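Local coordinates for chorismate mutase protein (Bartonella henselae, PDB 3RMI), which probably catalyses the rearrangement of chorismate to prephenate, a step toward phenylalanine and tyrosine, as a helical dimer of the type II chorismate mutase family, at residues 59-67 / 80-88. Sequence-based numbering, arbitrary orientation.
Sequences EQYQIKRLR and AEKFLKFII. With MLT (D-malate), chain D.
Between R67 and E81 runs a salt bridge, NH1 of R67 lying 2.9 Å from OE1 of E81, with D78 a second carboxylate partner of the same nitrogen. The oxygen is approached nearly along its C-O bond but lies 34° out of the guanidinium plane, and the two flat groups stand almost perpendicular. E81 reaches across because its chain is fully extended, CG anti to the backbone N (chi1 -174°), while its other oxygen, OE2, takes a weak bond from K85. I63 packs against E81, its CG2 3.7 Å from CD of E81.

Deeper in the roughly antiparallel pair of helices 56-72 and 77-106, CD2 of L84 wedges against the backbone of the facing helix, 3.5 Å from O of Q62. CD2 of L66 touches CB of L84 at 4.0 Å. Toward the other end, CD1 of I88 meets CG of E59 at 3.7 Å.

Here the interface becomes part of the ligand pocket: NE2 of Q62 donates a nearly straight bond (2.9 Å, 165°) to O4 of D-malate, which is also hydrogen-bonded by R35, R58 and K46 of the same chain and by R18 of the second subunit. Such an anion-binding pocket is consistent with a site for the dicarboxylate chorismate.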
loop_
_atom_site.group_PDB
_atom_site.type_symbol
_atom_site.label_atom_id
_atom_site.label_comp_id
_atom_site.label_asym_id
_atom_site.label_seq_id
_atom_site.Cartn_x
_atom_site.Cartn_y
_atom_site.Cartn_z
ATOM N N GLU A 59 15.546 -6.255 -5.510
ATOM C CA GLU A 59 14.873 -5.936 -4.238
ATOM C C GLU A 59 15.619 -4.814 -3.549
ATOM O O GLU A 59 15.022 -3.857 -3.075
ATOM C CB GLU A 59 14.858 -7.168 -3.305
ATOM C CG GLU A 59 13.496 -7.707 -2.826
ATOM C CD GLU A 59 13.048 -9.086 -3.475
ATOM O OE1 GLU A 59 12.825 -9.194 -4.736
ATOM O OE2 GLU A 59 12.882 -10.060 -2.670
ATOM N N GLN A 60 16.939 -4.945 -3.510
ATOM C CA GLN A 60 17.807 -3.988 -2.826
ATOM C C GLN A 60 17.715 -2.612 -3.439
ATOM O O GLN A 60 17.716 -1.613 -2.721
ATOM C CB GLN A 60 19.263 -4.383 -2.947
ATOM C CG GLN A 60 19.827 -5.177 -1.831
ATOM C CD GLN A 60 21.239 -5.684 -2.182
ATOM O OE1 GLN A 60 21.498 -6.887 -2.092
ATOM N NE2 GLN A 60 22.141 -4.768 -2.616
ATOM N N TYR A 61 17.709 -2.564 -4.769
ATOM C CA TYR A 61 17.571 -1.300 -5.495
ATOM C C TYR A 61 16.212 -0.636 -5.199
ATOM O O TYR A 61 16.133 0.553 -4.927
ATOM C CB TYR A 61 17.742 -1.551 -7.017
ATOM C CG TYR A 61 17.338 -0.379 -7.894
ATOM C CD1 TYR A 61 18.196 0.718 -8.090
ATOM C CD2 TYR A 61 16.086 -0.353 -8.514
ATOM C CE1 TYR A 61 17.805 1.812 -8.897
ATOM C CE2 TYR A 61 15.693 0.734 -9.299
ATOM C CZ TYR A 61 16.547 1.804 -9.488
ATOM O OH TYR A 61 16.143 2.848 -10.286
ATOM N N GLN A 62 15.150 -1.422 -5.260
ATOM C CA GLN A 62 13.804 -0.876 -5.089
ATOM C C GLN A 62 13.698 -0.252 -3.692
ATOM O O GLN A 62 13.138 0.807 -3.530
ATOM C CB GLN A 62 12.735 -1.960 -5.253
ATOM C CG GLN A 62 12.583 -2.632 -6.613
ATOM C CD GLN A 62 11.460 -3.653 -6.604
ATOM O OE1 GLN A 62 10.296 -3.291 -6.758
ATOM N NE2 GLN A 62 11.788 -4.923 -6.409
ATOM N N ILE A 63 14.286 -0.904 -2.700
ATOM C CA ILE A 63 14.232 -0.429 -1.333
ATOM C C ILE A 63 15.059 0.845 -1.144
ATOM O O ILE A 63 14.551 1.797 -0.546
ATOM C CB ILE A 63 14.695 -1.513 -0.328
ATOM C CG1 ILE A 63 13.628 -2.605 -0.198
ATOM C CG2 ILE A 63 14.961 -0.904 1.049
ATOM C CD1 ILE A 63 14.155 -3.880 0.482
ATOM N N LYS A 64 16.311 0.876 -1.626
ATOM C CA LYS A 64 17.152 2.060 -1.429
ATOM C C LYS A 64 16.482 3.239 -2.121
ATOM O O LYS A 64 16.374 4.320 -1.556
ATOM C CB LYS A 64 18.641 1.882 -1.890
ATOM N N ARG A 65 15.997 3.002 -3.336
ATOM C CA ARG A 65 15.366 4.053 -4.127
ATOM C C ARG A 65 14.121 4.604 -3.446
ATOM O O ARG A 65 13.945 5.798 -3.343
ATOM C CB ARG A 65 15.024 3.512 -5.498
ATOM C CG ARG A 65 14.354 4.507 -6.420
ATOM C CD ARG A 65 13.816 3.794 -7.664
ATOM N NE ARG A 65 12.853 4.597 -8.418
ATOM C CZ ARG A 65 11.529 4.537 -8.274
ATOM N NH1 ARG A 65 10.909 3.693 -7.393
ATOM N NH2 ARG A 65 10.798 5.334 -9.057
ATOM N N LEU A 66 13.271 3.737 -2.947
ATOM C CA LEU A 66 12.040 4.211 -2.353
ATOM C C LEU A 66 12.321 4.937 -1.039
ATOM O O LEU A 66 11.659 5.914 -0.699
ATOM C CB LEU A 66 11.035 3.067 -2.168
ATOM C CG LEU A 66 9.574 3.534 -2.138
ATOM C CD1 LEU A 66 9.197 4.186 -3.496
ATOM C CD2 LEU A 66 8.628 2.385 -1.806
ATOM N N ARG A 67 13.317 4.465 -0.306
ATOM C CA ARG A 67 13.708 5.154 0.905
ATOM C C ARG A 67 14.167 6.585 0.585
ATOM O O ARG A 67 13.728 7.527 1.266
ATOM C CB ARG A 67 14.779 4.368 1.659
ATOM C CG ARG A 67 14.223 3.173 2.433
ATOM C CD ARG A 67 15.361 2.413 3.132
ATOM N NE ARG A 67 15.882 3.189 4.241
ATOM C CZ ARG A 67 15.438 3.148 5.500
ATOM N NH1 ARG A 67 14.476 2.310 5.873
ATOM N NH2 ARG A 67 16.005 3.935 6.409
ATOM N N ALA A 80 8.005 3.402 4.397
ATOM C CA ALA A 80 8.119 3.145 2.963
ATOM C C ALA A 80 8.673 1.733 2.709
ATOM O O ALA A 80 8.140 0.984 1.902
ATOM C CB ALA A 80 8.998 4.209 2.280
ATOM N N GLU A 81 9.728 1.366 3.422
ATOM C CA GLU A 81 10.359 0.045 3.266
ATOM C C GLU A 81 9.438 -1.076 3.705
ATOM O O GLU A 81 9.323 -2.066 3.019
ATOM C CB GLU A 81 11.670 -0.050 4.073
ATOM C CG GLU A 81 12.439 -1.352 3.819
ATOM C CD GLU A 81 13.799 -1.415 4.479
ATOM O OE1 GLU A 81 14.376 -0.347 4.821
ATOM O OE2 GLU A 81 14.288 -2.557 4.659
ATOM N N LYS A 82 8.826 -0.924 4.872
ATOM C CA LYS A 82 7.852 -1.879 5.392
ATOM C C LYS A 82 6.735 -2.104 4.374
ATOM O O LYS A 82 6.303 -3.238 4.137
ATOM C CB LYS A 82 7.258 -1.348 6.706
ATOM C CG LYS A 82 6.806 -2.424 7.692
ATOM C CD LYS A 82 6.314 -1.863 9.061
ATOM C CE LYS A 82 5.515 -2.966 9.848
ATOM N NZ LYS A 82 4.890 -2.543 11.161
ATOM N N PHE A 83 6.274 -1.012 3.768
ATOM C CA PHE A 83 5.206 -1.066 2.765
ATOM C C PHE A 83 5.647 -1.787 1.495
ATOM O O PHE A 83 4.950 -2.676 0.991
ATOM C CB PHE A 83 4.720 0.340 2.439
ATOM C CG PHE A 83 3.851 0.415 1.210
ATOM C CD1 PHE A 83 2.619 -0.144 1.190
ATOM C CD2 PHE A 83 4.304 1.034 0.061
ATOM C CE1 PHE A 83 1.837 -0.087 0.041
ATOM C CE2 PHE A 83 3.522 1.091 -1.065
ATOM C CZ PHE A 83 2.289 0.528 -1.062
ATOM N N LEU A 84 6.808 -1.424 0.974
ATOM C CA LEU A 84 7.312 -2.094 -0.210
ATOM C C LEU A 84 7.543 -3.590 0.043
ATOM O O LEU A 84 7.212 -4.430 -0.798
ATOM C CB LEU A 84 8.589 -1.421 -0.677
ATOM C CG LEU A 84 9.300 -1.976 -1.910
ATOM C CD1 LEU A 84 8.444 -1.898 -3.173
ATOM C CD2 LEU A 84 10.616 -1.212 -2.084
ATOM N N LYS A 85 8.069 -3.931 1.205
ATOM C CA LYS A 85 8.324 -5.317 1.511
ATOM C C LYS A 85 7.036 -6.112 1.609
ATOM O O LYS A 85 6.996 -7.288 1.262
ATOM C CB LYS A 85 9.117 -5.447 2.827
ATOM C CG LYS A 85 10.622 -5.194 2.662
ATOM C CD LYS A 85 11.422 -5.526 3.936
ATOM C CE LYS A 85 12.802 -6.050 3.569
ATOM N NZ LYS A 85 13.803 -5.839 4.671
ATOM N N PHE A 86 5.989 -5.467 2.109
ATOM C CA PHE A 86 4.650 -6.043 2.146
ATOM C C PHE A 86 4.164 -6.359 0.742
ATOM O O PHE A 86 3.617 -7.435 0.486
ATOM C CB PHE A 86 3.684 -5.068 2.857
ATOM C CG PHE A 86 2.252 -5.506 2.840
ATOM C CD1 PHE A 86 1.785 -6.425 3.785
ATOM C CD2 PHE A 86 1.373 -5.009 1.890
ATOM C CE1 PHE A 86 0.470 -6.840 3.785
ATOM C CE2 PHE A 86 0.046 -5.427 1.863
ATOM C CZ PHE A 86 -0.407 -6.348 2.823
ATOM N N ILE A 87 4.361 -5.426 -0.178
ATOM C CA ILE A 87 3.973 -5.673 -1.554
ATOM C C ILE A 87 4.837 -6.785 -2.178
ATOM O O ILE A 87 4.327 -7.686 -2.849
ATOM C CB ILE A 87 4.075 -4.408 -2.401
ATOM C CG1 ILE A 87 3.126 -3.330 -1.871
ATOM C CG2 ILE A 87 3.714 -4.705 -3.820
ATOM C CD1 ILE A 87 1.654 -3.763 -1.918
ATOM N N ILE A 88 6.134 -6.750 -1.926
ATOM C CA ILE A 88 7.045 -7.695 -2.587
ATOM C C ILE A 88 6.779 -9.117 -2.146
ATOM O O ILE A 88 6.947 -10.051 -2.919
ATOM C CB ILE A 88 8.485 -7.365 -2.288
ATOM C CG1 ILE A 88 8.915 -6.118 -3.056
ATOM C CG2 ILE A 88 9.413 -8.578 -2.590
ATOM C CD1 ILE A 88 10.368 -5.659 -2.650
HETATM C C1 MLT D . 10.003 -8.286 -9.424
HETATM O O1 MLT D . 10.839 -9.076 -9.962
HETATM O O2 MLT D . 9.392 -8.781 -8.487
HETATM C C2 MLT D . 9.736 -6.872 -9.889
HETATM O O3 MLT D . 10.953 -6.495 -10.454
HETATM C C3 MLT D . 9.366 -5.706 -8.968
HETATM C C4 MLT D . 8.847 -5.980 -7.542
HETATM O O4 MLT D . 9.533 -6.656 -6.688
HETATM O O5 MLT D . 7.751 -5.484 -7.155
#